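Local coordinates for gram-negative insecticidal protein (Chromobacterium piscinae, PDB 6FBM) that acts as an insecticidal toxin, probably by forming pores in target membranes through its MACPF domain, with a beta-tripod region that may help it recognise those targets, at residues F358-R361 against N362-V366; V438-Q442 against S443-D447; A506-T510 against S511-S515. One frame throughout, in Å; residues are numbered along the deposited sequence.

Contact 1: residues F358-R361 against N362-V366; sequences FGQR and NHASV
Q360 and N362 meet through their side-chain amides where strand 358-360 runs into an Asx turn, a worked example of how two carboxamides can organise a surface loop. The turn is set by N362 OD1, which accepts the backbone N of A364 at 2.8 Å. A first torsion that puts CG between the backbone N and the carbonyl carbon (chi1 67°) brings the amide round for that bond. The same oxygen has a second donor, Q360 NE2, at 3.1 Å; this donor lies in the carbonyl plane on a lone pair, whereas A364 N is tilted from that plane. The two amide planes stand 51° apart, and the aliphatic part of Q360 runs beside the N362 amide, with CG 3.5 Å from N362 ND2. Between the two residues the backbone bends in an inverse gamma turn centred on R361, its weak bond running from N362 N to Q360 O. The R361 side chain leads off the other way and gives NE to the carbonyl of V455. Q360 OE1 takes the backbone N of D368, so both ends of this buried amide are engaged and its rotation is fixed. Its NE2 divides its bonding between two diverging directions, one toward N362 OD1 and the other toward V366 O, 3.2 Å away.

Contact 2: residues V438-Q442 against S443-D447; sequences VCVHQ and SLCAD
H441 O receives the backbone N of L444 at 2.9 Å, and one residue further on Q442 O receives C445 N at the same distance of 2.9 Å. Two such bonds, each from a backbone N to the carbonyl three residues earlier, make a pair of overlapping turns with a short 3-10 character, and they swing the chain through roughly a right angle from strand 439-441 into strand 445-447.

The side chains divide between two surroundings. On the polar side H441 points its ND1 at S443 OG, 2.7 Å away, in a nearly straight bond (171°) that lies close to the plane of the imidazole. The serine hydroxyl sits at the ring edge, while Q442 CB lies over one ring face near its rim. Y415 meets the same ring edge-to-face. On the apolar side V440 CG1, held anti to the backbone N (chi1 -179°), reaches C445 SG at 3.5 Å and L444 CB at 3.9 Å. V440 and L444 cross at about a right angle, and both also pack on L318.

S443 OG has a second partner in the carboxylate of E118, which belongs to the MACPF domain. With ND1 as donor to the hydroxyl, the proton of S443 is probably directed to E118, so the hydroxyl bridges the imidazole and the carboxylate. The arrangement is consistent with a proton on ND1 of H441, which the carboxylate, acting through the serine, would probably help to keep there.

Contact 3: residues A506-T510 against S511-S515; sequences ACVKT and SAIAS
I513 CD1 fits against both methyl branches of V508, lying 3.3 Å from V508 CG1 and 3.4 Å from V508 CG2. The methyl therefore meets the fork of the valine and not a single tip, and the two side chains cross at about a right angle. The valine presents its fork through a first torsion of 63°, which tucks CG1 over the backbone and sets CG2 anti to the backbone N. I513 also approaches the carbonyl that opens the turn, its CB 3.7 Å from K509 O.

The backbone brings the pair together. A512 N donates to K509 O at 3.3 Å and I513 N to T510 O at 3.2 Å, so two overlapping turns of the type I kind bring the residue after the bend back beside the residue before it. On the outer side S511 OG touches the aliphatic part of K509, 3.7 Å from its CB, while the lysine chain extends onward away from the turn.

Further out, T510 OG1 is bonded to the carbonyl of G476, which ties the corner to a neighbouring loop. L318 and F374 each touch both members of the apolar pair. Beyond I513 the chain reaches S515, at the N-cap position of helix 516-524; its side chain caps a backbone N of that helix while its own N is bonded to OE1 of the E518 side chain, an exchange that resembles a capping box. The whole is a tight double-turn connection between strands of different sheets: 506-508 pairs with 445-447, and 513-515 lies at one edge of a mixed four-stranded sheet, parallel to strand 318-321.

In the fold
From the N terminus the three local contacts come in series; none encloses or crosses another. Contact 1 shapes the exit from edge strand 358-360 toward strand 373-376, at the periphery and about 27 Å, centre to centre, from contact 2. Contact 2 then turns the chain from the sheet holding 439-441 into strand 445-447. Much later contact 3 carries strand 506-508 into 513-515 and the final helix. Contacts 2 and 3 touch: strand 445-447 of contact 2 pairs antiparallel with strand 506-508 of contact 3, with A446 N 2.7 Å from C507 O in a probable hydrogen bond. L318, packed by both, further joins these two corners, whereas contact 1 touches neither.

Contact 1: residues F358-R361 against N362-V366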
loop_
_atom_site.group_PDB
_atom_site.type_symbol
_atom_site.label_atom_id
_atom_site.label_comp_id
_atom_site.label_asym_id
_atom_site.label_seq_id
_atom_site.Cartn_x
_atom_site.Cartn_y
_atom_site.Cartn_z
ATOM N N PHE A 358 -43.696 -2.291 64.713
ATOM C CA PHE A 358 -44.886 -1.607 65.190
ATOM C C PHE A 358 -45.078 -1.924 66.676
ATOM O O PHE A 358 -44.964 -3.098 67.067
ATOM C CB PHE A 358 -46.136 -2.003 64.398
ATOM C CG PHE A 358 -47.295 -1.147 64.707
ATOM C CD1 PHE A 358 -47.448 0.075 64.064
ATOM C CD2 PHE A 358 -48.188 -1.489 65.709
ATOM C CE1 PHE A 358 -48.499 0.931 64.387
ATOM C CE2 PHE A 358 -49.252 -0.641 66.036
ATOM C CZ PHE A 358 -49.400 0.557 65.366
ATOM N N GLY A 359 -45.363 -0.900 67.480
ATOM C CA GLY A 359 -45.556 -1.077 68.924
ATOM C C GLY A 359 -46.949 -0.733 69.419
ATOM O O GLY A 359 -47.572 0.190 68.906
ATOM N N GLN A 360 -47.416 -1.456 70.437
ATOM C CA GLN A 360 -48.757 -1.294 71.016
ATOM C C GLN A 360 -48.724 -1.340 72.529
ATOM O O GLN A 360 -48.037 -2.192 73.105
ATOM C CB GLN A 360 -49.603 -2.490 70.663
ATOM C CG GLN A 360 -50.451 -2.308 69.455
ATOM C CD GLN A 360 -50.575 -3.579 68.688
ATOM O OE1 GLN A 360 -49.973 -3.719 67.631
ATOM N NE2 GLN A 360 -51.371 -4.506 69.200
ATOM N N ARG A 361 -49.548 -0.512 73.179
ATOM C CA ARG A 361 -49.737 -0.614 74.619
ATOM C C ARG A 361 -50.802 -1.646 74.995
ATOM O O ARG A 361 -51.786 -1.321 75.659
ATOM C CB ARG A 361 -50.091 0.743 75.222
ATOM C CG ARG A 361 -49.780 0.800 76.726
ATOM C CD ARG A 361 -50.235 2.108 77.314
ATOM N NE ARG A 361 -49.558 3.232 76.708
ATOM C CZ ARG A 361 -49.895 4.509 76.902
ATOM N NH1 ARG A 361 -50.903 4.843 77.714
ATOM N NH2 ARG A 361 -49.215 5.467 76.284
ATOM N N ASN A 362 -50.614 -2.899 74.590
ATOM C CA ASN A 362 -51.579 -3.972 74.888
ATOM C C ASN A 362 -50.934 -5.346 74.638
ATOM O O ASN A 362 -49.746 -5.420 74.340
ATOM C CB ASN A 362 -52.867 -3.769 74.074
ATOM C CG ASN A 362 -52.673 -3.934 72.578
ATOM O OD1 ASN A 362 -52.266 -5.001 72.109
ATOM N ND2 ASN A 362 -53.033 -2.903 71.815
ATOM N N HIS A 363 -51.718 -6.419 74.787
ATOM C CA HIS A 363 -51.260 -7.809 74.601
ATOM C C HIS A 363 -51.971 -8.530 73.459
ATOM O O HIS A 363 -51.891 -9.751 73.371
ATOM C CB HIS A 363 -51.482 -8.635 75.877
ATOM C CG HIS A 363 -50.396 -8.510 76.902
ATOM N ND1 HIS A 363 -49.248 -7.763 76.705
ATOM C CD2 HIS A 363 -50.271 -9.078 78.128
ATOM C CE1 HIS A 363 -48.482 -7.856 77.777
ATOM N NE2 HIS A 363 -49.076 -8.652 78.650
ATOM N N ALA A 364 -52.625 -7.787 72.557
ATOM C CA ALA A 364 -53.415 -8.388 71.480
ATOM C C ALA A 364 -52.573 -9.250 70.551
ATOM O O ALA A 364 -51.364 -9.028 70.405
ATOM C CB ALA A 364 -54.124 -7.312 70.678
ATOM N N SER A 365 -53.224 -10.252 69.951
ATOM C CA SER A 365 -52.603 -11.104 68.918
ATOM C C SER A 365 -52.435 -10.422 67.557
ATOM O O SER A 365 -51.719 -10.924 66.713
ATOM C CB SER A 365 -53.415 -12.374 68.731
ATOM O OG SER A 365 -53.055 -13.312 69.722
ATOM N N VAL A 366 -53.146 -9.301 67.380
ATOM C CA VAL A 366 -53.308 -8.586 66.121
ATOM C C VAL A 366 -52.727 -7.178 66.296
ATOM O O VAL A 366 -52.938 -6.533 67.344
ATOM C CB VAL A 366 -54.805 -8.436 65.808
ATOM C CG1 VAL A 366 -55.033 -7.708 64.483
ATOM C CG2 VAL A 366 -55.476 -9.801 65.782
#

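Contact 2: residues V438-Q442 against S443-D447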
loop_
_atom_site.group_PDB
_atom_site.type_symbol
_atom_site.label_atom_id
_atom_site.label_comp_id
_atom_site.label_asym_id
_atom_site.label_seq_id
_atom_site.Cartn_x
_atom_site.Cartn_y
_atom_site.Cartn_z
ATOM N N VAL A 438 -33.235 -3.080 57.402
ATOM C CA VAL A 438 -32.290 -2.183 56.787
ATOM C C VAL A 438 -32.359 -0.818 57.409
ATOM O O VAL A 438 -33.381 -0.424 57.994
ATOM C CB VAL A 438 -32.515 -2.046 55.256
ATOM C CG1 VAL A 438 -32.299 -3.385 54.582
ATOM C CG2 VAL A 438 -33.908 -1.497 54.941
ATOM N N CYS A 439 -31.247 -0.109 57.260
ATOM C CA CYS A 439 -31.184 1.318 57.494
ATOM C C CYS A 439 -31.320 2.013 56.162
ATOM O O CYS A 439 -31.146 1.398 55.114
ATOM C CB CYS A 439 -29.855 1.666 58.150
ATOM S SG CYS A 439 -29.660 0.847 59.710
ATOM N N VAL A 440 -31.607 3.302 56.226
ATOM C CA VAL A 440 -31.920 4.104 55.070
ATOM C C VAL A 440 -30.859 5.171 54.983
ATOM O O VAL A 440 -30.427 5.680 56.013
ATOM C CB VAL A 440 -33.320 4.735 55.231
ATOM C CG1 VAL A 440 -33.689 5.572 53.992
ATOM C CG2 VAL A 440 -34.351 3.627 55.431
ATOM N N HIS A 441 -30.413 5.491 53.772
ATOM C CA HIS A 441 -29.354 6.481 53.607
ATOM C C HIS A 441 -29.842 7.863 54.059
ATOM O O HIS A 441 -30.988 8.232 53.799
ATOM C CB HIS A 441 -28.816 6.540 52.160
ATOM C CG HIS A 441 -27.550 7.329 52.034
ATOM N ND1 HIS A 441 -27.523 8.609 51.529
ATOM C CD2 HIS A 441 -26.272 7.028 52.347
ATOM C CE1 HIS A 441 -26.284 9.073 51.556
ATOM N NE2 HIS A 441 -25.507 8.140 52.066
ATOM N N GLN A 442 -28.961 8.549 54.788
ATOM C CA GLN A 442 -29.061 9.951 55.233
ATOM C C GLN A 442 -29.843 10.876 54.288
ATOM O O GLN A 442 -30.755 11.589 54.702
ATOM C CB GLN A 442 -27.609 10.458 55.413
ATOM C CG GLN A 442 -27.355 11.960 55.564
ATOM C CD GLN A 442 -25.931 12.236 56.071
ATOM O OE1 GLN A 442 -24.998 11.441 55.821
ATOM N NE2 GLN A 442 -25.759 13.360 56.808
ATOM N N SER A 443 -29.468 10.838 53.014
ATOM C CA SER A 443 -30.052 11.657 51.974
ATOM C C SER A 443 -31.581 11.576 51.872
ATOM O O SER A 443 -32.226 12.562 51.503
ATOM C CB SER A 443 -29.431 11.279 50.631
ATOM O OG SER A 443 -29.584 9.887 50.374
ATOM N N LEU A 444 -32.149 10.413 52.196
ATOM C CA LEU A 444 -33.597 10.208 52.150
ATOM C C LEU A 444 -34.292 10.467 53.474
ATOM O O LEU A 444 -35.524 10.408 53.553
ATOM C CB LEU A 444 -33.899 8.773 51.725
ATOM C CG LEU A 444 -33.142 8.231 50.521
ATOM C CD1 LEU A 444 -33.764 6.892 50.122
ATOM C CD2 LEU A 444 -33.197 9.216 49.368
ATOM N N CYS A 445 -33.527 10.766 54.521
ATOM C CA CYS A 445 -34.083 10.895 55.857
ATOM C C CYS A 445 -33.916 12.296 56.396
ATOM O O CYS A 445 -33.060 13.066 55.935
ATOM C CB CYS A 445 -33.392 9.926 56.806
ATOM S SG CYS A 445 -33.439 8.215 56.266
ATOM N N ALA A 446 -34.764 12.602 57.380
ATOM C CA ALA A 446 -34.698 13.828 58.176
ATOM C C ALA A 446 -34.439 13.440 59.627
ATOM O O ALA A 446 -35.073 12.511 60.135
ATOM C CB ALA A 446 -36.005 14.588 58.067
ATOM N N ASP A 447 -33.532 14.159 60.289
ATOM C CA ASP A 447 -33.287 13.973 61.728
ATOM C C ASP A 447 -34.590 14.062 62.510
ATOM O O ASP A 447 -35.507 14.800 62.124
ATOM C CB ASP A 447 -32.329 15.051 62.267
ATOM C CG ASP A 447 -30.932 14.950 61.683
ATOM O OD1 ASP A 447 -30.526 13.846 61.232
ATOM O OD2 ASP A 447 -30.238 15.987 61.709
#

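Contact 3: residues A506-T510 against S511-S515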
loop_
_atom_site.group_PDB
_atom_site.type_symbol
_atom_site.label_atom_id
_atom_site.label_comp_id
_atom_site.label_asym_id
_atom_site.label_seq_id
_atom_site.Cartn_x
_atom_site.Cartn_y
_atom_site.Cartn_z
ATOM N N ALA A 506 -33.581 8.273 62.486
ATOM C CA ALA A 506 -34.168 9.324 61.672
ATOM C C ALA A 506 -35.569 8.946 61.220
ATOM O O ALA A 506 -36.069 7.856 61.541
ATOM C CB ALA A 506 -33.279 9.618 60.485
ATOM N N CYS A 507 -36.214 9.874 60.516
ATOM C CA CYS A 507 -37.485 9.627 59.842
ATOM C C CYS A 507 -37.292 9.771 58.342
ATOM O O CYS A 507 -36.480 10.571 57.893
ATOM C CB CYS A 507 -38.539 10.618 60.305
ATOM S SG CYS A 507 -38.787 10.630 62.068
ATOM N N VAL A 508 -38.082 9.021 57.583
ATOM C CA VAL A 508 -37.918 8.939 56.149
ATOM C C VAL A 508 -38.826 9.953 55.471
ATOM O O VAL A 508 -40.028 9.990 55.745
ATOM C CB VAL A 508 -38.134 7.502 55.616
ATOM C CG1 VAL A 508 -39.556 6.952 55.850
ATOM C CG2 VAL A 508 -37.722 7.411 54.153
ATOM N N LYS A 509 -38.218 10.772 54.590
ATOM C CA LYS A 509 -38.894 11.843 53.853
ATOM C C LYS A 509 -40.007 11.353 52.923
ATOM O O LYS A 509 -39.855 10.323 52.238
ATOM C CB LYS A 509 -37.898 12.611 52.982
ATOM C CG LYS A 509 -36.863 13.446 53.720
ATOM C CD LYS A 509 -35.827 13.965 52.724
ATOM C CE LYS A 509 -35.146 15.243 53.146
ATOM N NZ LYS A 509 -34.152 15.583 52.091
ATOM N N THR A 510 -41.092 12.135 52.865
ATOM C CA THR A 510 -42.184 11.894 51.927
ATOM C C THR A 510 -41.690 11.996 50.473
ATOM O O THR A 510 -42.142 11.230 49.605
ATOM C CB THR A 510 -43.362 12.872 52.175
ATOM O OG1 THR A 510 -43.843 12.698 53.506
ATOM C CG2 THR A 510 -44.533 12.635 51.186
ATOM N N SER A 511 -40.756 12.923 50.219
ATOM C CA SER A 511 -40.221 13.105 48.869
ATOM C C SER A 511 -39.443 11.906 48.313
ATOM O O SER A 511 -39.306 11.795 47.099
ATOM C CB SER A 511 -39.378 14.389 48.767
ATOM O OG SER A 511 -38.360 14.431 49.741
ATOM N N ALA A 512 -38.964 11.010 49.188
ATOM C CA ALA A 512 -38.167 9.829 48.786
ATOM C C ALA A 512 -39.002 8.574 48.584
ATOM O O ALA A 512 -38.487 7.531 48.138
ATOM C CB ALA A 512 -37.069 9.571 49.809
ATOM N N ILE A 513 -40.301 8.686 48.867
ATOM C CA ILE A 513 -41.166 7.529 49.048
ATOM C C ILE A 513 -42.359 7.536 48.096
ATOM O O ILE A 513 -42.933 8.590 47.803
ATOM C CB ILE A 513 -41.611 7.528 50.519
ATOM C CG1 ILE A 513 -40.692 6.606 51.287
ATOM C CG2 ILE A 513 -43.084 7.139 50.732
ATOM C CD1 ILE A 513 -40.736 6.884 52.775
ATOM N N ALA A 514 -42.744 6.352 47.642
ATOM C CA ALA A 514 -43.959 6.232 46.854
ATOM C C ALA A 514 -44.507 4.836 46.953
ATOM O O ALA A 514 -43.733 3.875 47.060
ATOM C CB ALA A 514 -43.716 6.588 45.401
ATOM N N SER A 515 -45.839 4.745 46.918
ATOM C CA SER A 515 -46.533 3.464 46.858
ATOM C C SER A 515 -46.411 2.872 45.460
ATOM O O SER A 515 -46.019 3.579 44.538
ATOM C CB SER A 515 -48.007 3.625 47.211
ATOM O OG SER A 515 -48.647 4.478 46.269
#